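Local atomic coordinates of dual function macrocyclase-peptidase POPB (Galerina marginata, PDB entry 5N4B), a protein that cleaves peptide bonds after proline and closes peptides into macrocycles during the biosynthesis of the amanitin toxins. Residues 22-27 and 607-612; 577-582 and 622-627; 588-593 and 637-642; 598-603 and 713-718. The protein carries 1 engineered substitution. All coordinates share one frame; numbering follows the deposited sequence.

Contact 1: residues 22-27 and 607-612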
# COMPACT_ATOMS: atom_id res chain seq x y z
N ASP A 22 -12.89 -26.61 -16.59
CA ASP A 22 -11.50 -26.89 -16.29
C ASP A 22 -11.45 -28.05 -15.32
O ASP A 22 -12.29 -28.14 -14.42
CB ASP A 22 -10.84 -25.69 -15.62
CG ASP A 22 -10.88 -24.44 -16.47
OD1 ASP A 22 -10.26 -24.49 -17.55
OD2 ASP A 22 -11.47 -23.42 -16.02
N THR A 23 -10.47 -28.93 -15.51
CA THR A 23 -10.31 -30.10 -14.66
C THR A 23 -9.05 -29.94 -13.83
O THR A 23 -7.97 -29.66 -14.35
CB THR A 23 -10.30 -31.40 -15.48
OG1 THR A 23 -11.56 -31.53 -16.14
CG2 THR A 23 -10.08 -32.61 -14.56
N TYR A 24 -9.22 -30.07 -12.52
CA TYR A 24 -8.16 -29.96 -11.52
C TYR A 24 -7.92 -31.32 -10.89
O TYR A 24 -8.78 -32.21 -10.92
CB TYR A 24 -8.56 -28.93 -10.44
CG TYR A 24 -8.67 -27.52 -10.96
CD1 TYR A 24 -9.83 -27.09 -11.54
CD2 TYR A 24 -7.61 -26.64 -10.86
CE1 TYR A 24 -9.93 -25.80 -12.04
CE2 TYR A 24 -7.70 -25.35 -11.34
CZ TYR A 24 -8.85 -24.94 -11.94
OH TYR A 24 -8.91 -23.66 -12.41
N GLN A 25 -6.74 -31.47 -10.34
CA GLN A 25 -6.38 -32.65 -9.54
C GLN A 25 -6.45 -32.34 -8.06
O GLN A 25 -5.81 -31.39 -7.58
CB GLN A 25 -4.99 -33.16 -9.89
CG GLN A 25 -4.77 -33.52 -11.34
CD GLN A 25 -5.79 -34.54 -11.85
OE1 GLN A 25 -6.29 -34.41 -12.98
NE2 GLN A 25 -6.12 -35.53 -11.02
N SER A 26 -7.23 -33.13 -7.32
CA SER A 26 -7.39 -33.06 -5.88
C SER A 26 -6.70 -34.25 -5.22
O SER A 26 -6.86 -35.39 -5.66
CB SER A 26 -8.87 -33.13 -5.54
OG SER A 26 -9.12 -33.47 -4.21
N ALA A 27 -5.96 -34.01 -4.14
CA ALA A 27 -5.34 -35.14 -3.48
C ALA A 27 -6.39 -36.07 -2.90
O ALA A 27 -6.26 -37.30 -3.01
CB ALA A 27 -4.36 -34.67 -2.42
N ASP A 607 -11.29 -15.41 -7.83
CA ASP A 607 -11.11 -16.71 -8.48
C ASP A 607 -9.77 -17.23 -7.97
O ASP A 607 -8.70 -16.93 -8.50
CB ASP A 607 -11.16 -16.59 -9.99
CG ASP A 607 -11.01 -17.93 -10.67
OD1 ASP A 607 -10.52 -18.89 -10.04
OD2 ASP A 607 -11.34 -18.01 -11.88
N LEU A 608 -9.81 -17.99 -6.87
CA LEU A 608 -8.58 -18.50 -6.28
C LEU A 608 -8.06 -19.76 -6.97
O LEU A 608 -7.00 -20.27 -6.59
CB LEU A 608 -8.74 -18.78 -4.79
CG LEU A 608 -8.70 -17.65 -3.82
CD1 LEU A 608 -8.75 -18.22 -2.41
CD2 LEU A 608 -7.46 -16.80 -3.97
N LEU A 609 -8.77 -20.27 -7.99
CA LEU A 609 -8.24 -21.35 -8.80
C LEU A 609 -7.41 -20.86 -9.98
O LEU A 609 -6.56 -21.62 -10.45
CB LEU A 609 -9.34 -22.28 -9.32
CG LEU A 609 -10.12 -23.02 -8.24
CD1 LEU A 609 -11.15 -23.90 -8.87
CD2 LEU A 609 -9.21 -23.81 -7.35
N LYS A 610 -7.58 -19.61 -10.41
CA LYS A 610 -6.88 -19.11 -11.60
C LYS A 610 -6.07 -17.84 -11.33
O LYS A 610 -5.50 -17.29 -12.28
CB LYS A 610 -7.88 -18.87 -12.76
CG LYS A 610 -8.62 -20.13 -13.27
CD LYS A 610 -9.48 -19.86 -14.57
CE LYS A 610 -8.62 -19.54 -15.77
NZ LYS A 610 -9.43 -19.44 -17.06
N PHE A 611 -5.95 -17.39 -10.09
CA PHE A 611 -5.29 -16.11 -9.83
C PHE A 611 -3.85 -16.09 -10.36
O PHE A 611 -3.34 -15.03 -10.72
CB PHE A 611 -5.28 -15.80 -8.32
CG PHE A 611 -4.36 -16.72 -7.51
CD1 PHE A 611 -3.03 -16.45 -7.38
CD2 PHE A 611 -4.84 -17.89 -6.93
CE1 PHE A 611 -2.16 -17.30 -6.70
CE2 PHE A 611 -3.99 -18.75 -6.28
CZ PHE A 611 -2.65 -18.45 -6.13
N HIS A 612 -3.18 -17.25 -10.36
CA HIS A 612 -1.78 -17.32 -10.74
C HIS A 612 -1.56 -17.30 -12.24
O HIS A 612 -0.40 -17.29 -12.66
CB HIS A 612 -1.13 -18.55 -10.11
CG HIS A 612 -1.73 -19.83 -10.54
ND1 HIS A 612 -3.09 -20.07 -10.52
CD2 HIS A 612 -1.15 -20.98 -10.97
CE1 HIS A 612 -3.33 -21.29 -10.97
NE2 HIS A 612 -2.17 -21.87 -11.23
O HOH W 1 -11.48 -21.09 -16.96

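Contact 2: residues 577-582 and 622-627. Engineered in segment 577-582: Ala578 (natural residue Ser).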
# COMPACT_ATOMS: atom_id res chain seq x y z
N ALA A 577 -9.89 -3.77 0.11
CA ALA A 577 -9.40 -3.67 -1.25
C ALA A 577 -8.28 -4.68 -1.51
O ALA A 577 -7.45 -4.96 -0.64
CB ALA A 577 -8.86 -2.26 -1.55
N ALA A 578 -8.25 -5.21 -2.73
CA ALA A 578 -7.22 -6.16 -3.19
C ALA A 578 -7.35 -7.42 -2.36
O ALA A 578 -8.41 -8.08 -2.45
CB ALA A 578 -5.84 -5.50 -3.26
N ASN A 579 -6.33 -7.85 -1.60
CA ASN A 579 -6.58 -8.95 -0.67
C ASN A 579 -7.78 -8.69 0.23
O ASN A 579 -8.47 -9.64 0.61
CB ASN A 579 -5.34 -9.28 0.19
CG ASN A 579 -5.47 -10.62 0.89
OD1 ASN A 579 -5.28 -11.66 0.27
ND2 ASN A 579 -5.80 -10.62 2.18
N GLY A 580 -8.00 -7.42 0.60
CA GLY A 580 -9.15 -7.05 1.41
C GLY A 580 -10.45 -7.25 0.67
O GLY A 580 -11.50 -7.46 1.29
N GLY A 581 -10.43 -7.17 -0.67
CA GLY A 581 -11.65 -7.46 -1.44
C GLY A 581 -11.96 -8.93 -1.46
O GLY A 581 -13.12 -9.36 -1.37
N LEU A 582 -10.93 -9.75 -1.57
CA LEU A 582 -11.05 -11.20 -1.37
C LEU A 582 -11.63 -11.50 0.00
O LEU A 582 -12.52 -12.33 0.17
CB LEU A 582 -9.67 -11.87 -1.50
CG LEU A 582 -9.60 -13.31 -1.04
CD1 LEU A 582 -10.48 -14.28 -1.84
CD2 LEU A 582 -8.13 -13.82 -1.11
N SER A 622 2.77 -17.89 -2.60
CA SER A 622 3.26 -17.95 -1.22
C SER A 622 2.20 -17.54 -0.22
O SER A 622 2.35 -17.83 0.97
CB SER A 622 4.49 -17.06 -1.08
OG SER A 622 4.20 -15.75 -1.46
N GLU A 623 1.14 -16.86 -0.65
CA GLU A 623 0.04 -16.43 0.18
C GLU A 623 -1.16 -17.37 0.18
O GLU A 623 -1.77 -17.59 1.22
CB GLU A 623 -0.46 -15.05 -0.22
CG GLU A 623 -1.39 -14.40 0.78
CD GLU A 623 -0.72 -13.96 2.11
OE1 GLU A 623 0.52 -13.97 2.17
OE2 GLU A 623 -1.46 -13.64 3.08
N TYR A 624 -1.52 -17.91 -0.98
CA TYR A 624 -2.75 -18.68 -1.15
C TYR A 624 -2.52 -20.17 -1.38
O TYR A 624 -3.49 -20.94 -1.24
CB TYR A 624 -3.53 -18.12 -2.34
CG TYR A 624 -3.88 -16.65 -2.28
CD1 TYR A 624 -4.35 -16.11 -1.13
CD2 TYR A 624 -3.74 -15.84 -3.38
CE1 TYR A 624 -4.67 -14.76 -1.04
CE2 TYR A 624 -4.04 -14.50 -3.32
CZ TYR A 624 -4.51 -13.97 -2.14
OH TYR A 624 -4.78 -12.63 -2.18
N GLY A 625 -1.32 -20.59 -1.76
CA GLY A 625 -1.12 -21.93 -2.28
C GLY A 625 -1.18 -21.96 -3.80
O GLY A 625 -1.53 -20.99 -4.48
N ASN A 626 -0.87 -23.14 -4.35
CA ASN A 626 -0.81 -23.35 -5.78
C ASN A 626 -1.97 -24.25 -6.21
O ASN A 626 -1.98 -25.44 -5.87
CB ASN A 626 0.53 -23.98 -6.16
CG ASN A 626 0.74 -24.04 -7.65
OD1 ASN A 626 -0.22 -24.03 -8.45
ND2 ASN A 626 2.00 -24.13 -8.05
N PRO A 627 -2.96 -23.73 -6.93
CA PRO A 627 -4.09 -24.56 -7.36
C PRO A 627 -3.72 -25.76 -8.18
O PRO A 627 -4.53 -26.69 -8.24
CB PRO A 627 -4.95 -23.60 -8.20
CG PRO A 627 -4.58 -22.19 -7.73
CD PRO A 627 -3.09 -22.32 -7.38

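Contact 3: residues 588-593 and 637-642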
# COMPACT_ATOMS: atom_id res chain seq x y z
N ILE A 588 -18.64 -12.85 2.88
CA ILE A 588 -20.10 -12.86 2.68
C ILE A 588 -20.57 -14.24 2.26
O ILE A 588 -21.68 -14.64 2.61
CB ILE A 588 -20.64 -11.76 1.75
CG1 ILE A 588 -20.22 -11.93 0.31
CG2 ILE A 588 -20.27 -10.37 2.27
CD1 ILE A 588 -20.84 -10.87 -0.60
N VAL A 589 -19.73 -15.01 1.56
CA VAL A 589 -20.06 -16.39 1.21
C VAL A 589 -20.10 -17.26 2.46
O VAL A 589 -20.99 -18.11 2.63
CB VAL A 589 -19.05 -16.91 0.18
CG1 VAL A 589 -19.17 -18.42 0.03
CG2 VAL A 589 -19.19 -16.14 -1.19
N ARG A 590 -19.14 -17.06 3.37
CA ARG A 590 -18.91 -18.01 4.46
C ARG A 590 -19.71 -17.71 5.72
O ARG A 590 -20.10 -18.64 6.45
CB ARG A 590 -17.42 -18.06 4.81
CG ARG A 590 -16.58 -18.66 3.70
CD ARG A 590 -15.07 -18.69 3.98
NE ARG A 590 -14.75 -19.66 5.01
CZ ARG A 590 -14.59 -20.97 4.81
NH1 ARG A 590 -14.68 -21.49 3.59
NH2 ARG A 590 -14.34 -21.78 5.83
N ALA A 591 -19.96 -16.46 6.03
CA ALA A 591 -20.54 -16.14 7.32
C ALA A 591 -22.01 -16.53 7.36
O ALA A 591 -22.67 -16.57 6.33
CB ALA A 591 -20.46 -14.64 7.55
N PRO A 592 -22.55 -16.78 8.54
CA PRO A 592 -23.98 -17.02 8.65
C PRO A 592 -24.79 -15.88 8.02
O PRO A 592 -24.43 -14.70 8.06
CB PRO A 592 -24.21 -17.13 10.15
CG PRO A 592 -22.92 -17.53 10.71
CD PRO A 592 -21.86 -16.85 9.84
N GLU A 593 -25.92 -16.25 7.41
CA GLU A 593 -26.84 -15.26 6.88
C GLU A 593 -27.13 -14.20 7.93
O GLU A 593 -27.36 -14.51 9.10
CB GLU A 593 -28.12 -15.99 6.45
CG GLU A 593 -29.07 -15.12 5.75
CD GLU A 593 -30.30 -15.92 5.26
OE1 GLU A 593 -30.20 -16.79 4.34
OE2 GLU A 593 -31.36 -15.69 5.87
N TYR A 637 -9.75 -24.70 -2.98
CA TYR A 637 -11.07 -24.80 -3.60
C TYR A 637 -12.21 -24.50 -2.66
O TYR A 637 -13.13 -23.77 -3.06
CB TYR A 637 -11.19 -26.20 -4.22
CG TYR A 637 -12.41 -26.48 -5.05
CD1 TYR A 637 -12.88 -25.57 -5.97
CD2 TYR A 637 -13.04 -27.72 -4.96
CE1 TYR A 637 -13.98 -25.87 -6.78
CE2 TYR A 637 -14.15 -28.01 -5.78
CZ TYR A 637 -14.60 -27.07 -6.67
OH TYR A 637 -15.68 -27.33 -7.48
N PRO A 638 -12.22 -24.97 -1.41
CA PRO A 638 -13.34 -24.63 -0.51
C PRO A 638 -13.37 -23.18 -0.05
O PRO A 638 -14.36 -22.78 0.54
CB PRO A 638 -13.16 -25.57 0.68
CG PRO A 638 -12.06 -26.51 0.29
CD PRO A 638 -11.31 -25.97 -0.83
N LEU A 639 -12.29 -22.43 -0.25
CA LEU A 639 -12.23 -21.03 0.12
C LEU A 639 -12.50 -20.09 -1.04
O LEU A 639 -12.81 -18.91 -0.81
CB LEU A 639 -10.83 -20.74 0.67
CG LEU A 639 -10.64 -19.47 1.45
CD1 LEU A 639 -11.54 -19.53 2.69
CD2 LEU A 639 -9.17 -19.40 1.85
N SER A 640 -12.34 -20.52 -2.28
CA SER A 640 -12.39 -19.60 -3.42
C SER A 640 -13.78 -19.01 -3.57
O SER A 640 -14.72 -19.77 -3.80
CB SER A 640 -12.12 -20.42 -4.65
OG SER A 640 -12.14 -19.59 -5.79
N PRO A 641 -13.97 -17.70 -3.47
CA PRO A 641 -15.34 -17.17 -3.45
C PRO A 641 -16.13 -17.50 -4.70
O PRO A 641 -17.31 -17.83 -4.59
CB PRO A 641 -15.12 -15.65 -3.24
CG PRO A 641 -13.81 -15.60 -2.49
CD PRO A 641 -12.97 -16.70 -3.04
N VAL A 642 -15.52 -17.43 -5.87
CA VAL A 642 -16.23 -17.70 -7.12
C VAL A 642 -16.75 -19.12 -7.17
O VAL A 642 -17.69 -19.38 -7.92
CB VAL A 642 -15.24 -17.44 -8.28
CG1 VAL A 642 -15.67 -18.11 -9.58
CG2 VAL A 642 -15.05 -15.93 -8.52
O HOH W 2 -15.86 -20.55 1.02

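Contact 4: residues 598-603 and 713-718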
# COMPACT_ATOMS: atom_id res chain seq x y z
N ALA A 598 -23.98 -4.95 4.78
CA ALA A 598 -23.55 -4.42 3.50
C ALA A 598 -22.12 -4.85 3.27
O ALA A 598 -21.37 -5.09 4.22
CB ALA A 598 -23.62 -2.90 3.42
N ALA A 599 -21.74 -4.88 2.00
CA ALA A 599 -20.40 -5.32 1.64
C ALA A 599 -19.89 -4.55 0.43
O ALA A 599 -20.60 -4.43 -0.57
CB ALA A 599 -20.40 -6.83 1.33
N VAL A 600 -18.66 -4.04 0.53
CA VAL A 600 -18.03 -3.25 -0.55
C VAL A 600 -16.63 -3.80 -0.78
O VAL A 600 -15.66 -3.34 -0.15
CB VAL A 600 -18.05 -1.74 -0.30
CG1 VAL A 600 -17.35 -1.04 -1.47
CG2 VAL A 600 -19.46 -1.28 -0.17
N PRO A 601 -16.46 -4.83 -1.64
CA PRO A 601 -15.13 -5.30 -2.03
C PRO A 601 -14.59 -4.48 -3.18
O PRO A 601 -15.29 -4.31 -4.19
CB PRO A 601 -15.38 -6.75 -2.43
CG PRO A 601 -16.80 -6.73 -2.95
CD PRO A 601 -17.54 -5.64 -2.24
N GLU A 602 -13.36 -3.99 -3.06
CA GLU A 602 -12.75 -3.10 -4.06
C GLU A 602 -11.56 -3.81 -4.72
O GLU A 602 -10.62 -4.21 -4.05
CB GLU A 602 -12.28 -1.79 -3.42
CG GLU A 602 -13.38 -1.04 -2.72
CD GLU A 602 -12.89 0.24 -2.05
OE1 GLU A 602 -11.93 0.88 -2.58
OE2 GLU A 602 -13.47 0.69 -1.06
N GLY A 603 -11.60 -3.96 -6.04
CA GLY A 603 -10.48 -4.58 -6.74
C GLY A 603 -10.00 -5.89 -6.15
O GLY A 603 -8.78 -6.12 -6.06
N ALA A 713 -18.46 9.04 -1.88
CA ALA A 713 -19.85 9.30 -1.56
C ALA A 713 -20.75 8.15 -2.02
O ALA A 713 -21.69 7.78 -1.31
CB ALA A 713 -20.28 10.62 -2.19
N ASP A 714 -20.49 7.59 -3.20
CA ASP A 714 -21.27 6.44 -3.66
C ASP A 714 -21.12 5.26 -2.71
O ASP A 714 -22.11 4.61 -2.35
CB ASP A 714 -20.78 6.00 -5.04
CG ASP A 714 -21.28 6.84 -6.20
OD1 ASP A 714 -22.14 7.69 -6.00
OD2 ASP A 714 -20.77 6.63 -7.34
N LYS A 715 -19.89 4.95 -2.31
CA LYS A 715 -19.62 3.79 -1.47
C LYS A 715 -20.27 3.93 -0.10
O LYS A 715 -21.02 3.05 0.35
CB LYS A 715 -18.10 3.61 -1.29
CG LYS A 715 -17.72 2.71 -0.19
CD LYS A 715 -16.23 2.38 -0.27
CE LYS A 715 -15.39 3.41 0.31
NZ LYS A 715 -14.09 2.76 0.80
N TRP A 716 -19.99 5.05 0.57
CA TRP A 716 -20.49 5.22 1.93
C TRP A 716 -21.98 5.51 1.92
O TRP A 716 -22.70 5.10 2.84
CB TRP A 716 -19.70 6.31 2.68
CG TRP A 716 -18.24 6.00 2.81
CD1 TRP A 716 -17.19 6.77 2.38
CD2 TRP A 716 -17.66 4.83 3.40
NE1 TRP A 716 -16.01 6.15 2.67
CE2 TRP A 716 -16.26 4.95 3.27
CE3 TRP A 716 -18.19 3.70 4.01
CZ2 TRP A 716 -15.38 3.98 3.75
CZ3 TRP A 716 -17.32 2.73 4.48
CH2 TRP A 716 -15.93 2.88 4.35
N GLY A 717 -22.48 6.16 0.88
CA GLY A 717 -23.93 6.34 0.75
C GLY A 717 -24.66 5.04 0.51
O GLY A 717 -25.74 4.80 1.06
N PHE A 718 -24.06 4.17 -0.30
CA PHE A 718 -24.63 2.85 -0.52
C PHE A 718 -24.72 2.09 0.79
O PHE A 718 -25.75 1.49 1.11
CB PHE A 718 -23.81 2.08 -1.55
CG PHE A 718 -24.28 0.66 -1.78
CD1 PHE A 718 -25.23 0.43 -2.77
CD2 PHE A 718 -23.79 -0.38 -1.07
CE1 PHE A 718 -25.72 -0.85 -3.02
CE2 PHE A 718 -24.26 -1.68 -1.31
CZ PHE A 718 -25.20 -1.90 -2.28

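Contact 1: residues 22-27 and 607-612
Tyr24 lies against Leu609 and the aliphatic start of Lys610. It projects from a two-stranded antiparallel hairpin, strands 21-26 and 30-35, near the N-terminus. Its partners sit in the loop after strand 598-602 of the alpha/beta-hydrolase domain, so the hairpin packs on the catalytic domain. CG of Tyr24 stands anti to the carbonyl carbon (chi1 -65°), which carries the ring to the loop. Leu609 CD1 rests over one face of that ring in a CH-pi contact, 4.2 Å from the centroid and offset toward the rim. Leu609 CB comes up to the phenol end, 3.4 Å from Tyr24 OH. Phe633 of helix 630-636 also meets the Tyr24 ring. Lys610 crosses the tyrosine at about a right angle. Its chain bends at chi3 (67°), and the ammonium ends near Asp22. Lys610 NZ and Asp22 OD2 are 4.6 Å apart, too far for a salt bridge. One water spans the gap: it donates to Asp22 OD2 and accepts from Lys610 NZ. Each charge has a direct partner elsewhere, Glu42 for Lys610 and His20 for Asp22. Nearer the backbone of Lys610, Tyr24 OH touches Lys610 CG at 3.6 Å.

Contact 2: residues 577-582 and 622-627
Tyr624 points its hydroxyl at the amide oxygen of Asn579, at the nucleophile elbow of the alpha/beta-hydrolase fold. In that turn, strand 572-577 passes into helix 579-590 through Ala578, an engineered replacement of the catalytic serine. Ala578 holds the N-cap position with a positive phi. The tight part of the contact is polar. Tyr624 OH donates to Asn579 OD1 at 2.7 Å, in the carbonyl plane and on a lone pair. The C=O...O angle is 143°. Amide and ring planes are nearly coplanar, 10° apart, and the oxygen sits at the ring edge. CG of Asn579 is anti to the backbone N (chi1 -165°), which turns the amide toward the tyrosine. Asn579 ND2 is bonded to the Tyr497 carbonyl, so both ends of the amide are held and its rotation is fixed. The apolar part is smaller: Leu582 CD2 leans obliquely on the ring, 3.6 Å from Tyr624 CE1. Phe611 meets the same ring edge-to-face. The contact loosens on both sides of Tyr624. Partly exposed Ser622 lies far from 577-582, and so does partly exposed Asn626, past Gly625, where the chain leaves the helix. The carboxylate of Glu623 is engaged by Lys547, His539 and the backbone N of Phe500, and Glu623 CG stays 4.8 Å from Asn579 OD1.

Contact 3: residues 588-593 and 637-642
Arg590, Leu639 and Val589 bury the largest areas here. Arg590 crosses Leu639 at about a right angle, and a single methyl does the touching. Leu639 CD1 lies over one face of the guanidinium, 3.8 Å from Arg590 NH1, and also meets Arg590 CD at 3.9 Å. The arginine chain is extended as far as CD, then bends at chi3 (70°), which swings the flat group across the leucine. At the guanidinium edge, near its plane, stands the carbonyl oxygen of Pro638. Arg590 NH1 and Pro638 O are 3.3 Å apart, but the angle is too poor for a hydrogen bond. A water joins them instead. It accepts from Arg590 NH1 at 3.0 Å and donates to Pro638 O at 2.7 Å. The helix involved, 579-590, is the one that follows the nucleophile elbow in alpha/beta-hydrolases, and this is its far end. The loop after helix 630-636 packs against it. Helix 548-563 adds Val548 and Ile555 beside Arg590, and Phe551 beside Leu639. Deeper in, Val589 makes a looser contact with the loop. Both Val589 and Pro641 pack on Phe673 of helix 668-680. The closest approach of Val589 to 637-642 is from CG2 to Pro641 O, at 4.2 Å.

Contact 4: residues 598-603 and 713-718
Lys715 leaves helix 705-722 and crosses Val600 at a slant to reach Glu602, two residues further down strand 598-602. Its CB points at the strand, and CG is anti to the backbone N (chi1 165°). Lys715 CG meets Val600 CG1 at 4.0 Å. Lys715 CD meets two partners, Val600 CG1 at 3.8 Å and Glu602 OE2 at 3.3 Å. The chain then bends at chi3 (82°). Lys715 CE comes to 3.6 Å from Glu602 OE2. At the tip, Lys715 NZ donates to Glu602 OE2 at 2.9 Å in a salt bridge, nearly along the C-O axis of the acceptor. The lysine and glutamate chains meet at about a right angle. The strand belongs to the central mixed sheet of the alpha/beta-hydrolase domain, and the C-terminal helix packs on it. Asn575 of the adjacent strand 572-577 bonds to both charged groups, giving from ND2 to Glu602 OE2 and accepting through OD1 from Lys715 NZ. The other carboxylate oxygen, Glu602 OE1, bonds to a polar side chain of the bound peptide, and Lys715 packs on a polar side chain of it too. Glu602 lies about 7 Å, side chain to side chain, from the engineered Ala578, at the position of the catalytic serine. Lys715 and Asn575 hold OE2, which is consistent with a glutamate kept charged and with OE1 turned to the peptide.

The four contacts lie in or against the alpha/beta-hydrolase domain. Contacts 2 and 3 share helix 579-590, at its start and its end, with centres about 14 Å apart. Strand 598-602 of contact 4 follows that helix. Then come segments 607-612, 622-627, 637-642 and 713-718; only 22-27 is N-terminal. Contact 1 touches contact 2, Phe611 on Gly625, and contact 3, Leu608 on Ser640. Contacts 1 and 4 are farthest apart, about 29 Å between centres. Contacts 2 and 4 meet through a backbone hydrogen bond from Ala578 N to Glu602 O. Strand 572-577, helix 579-590 and strand 598-602 form a beta-alpha-beta unit around the catalytic position, and contact 1 ties the N-terminal hairpin to the same domain.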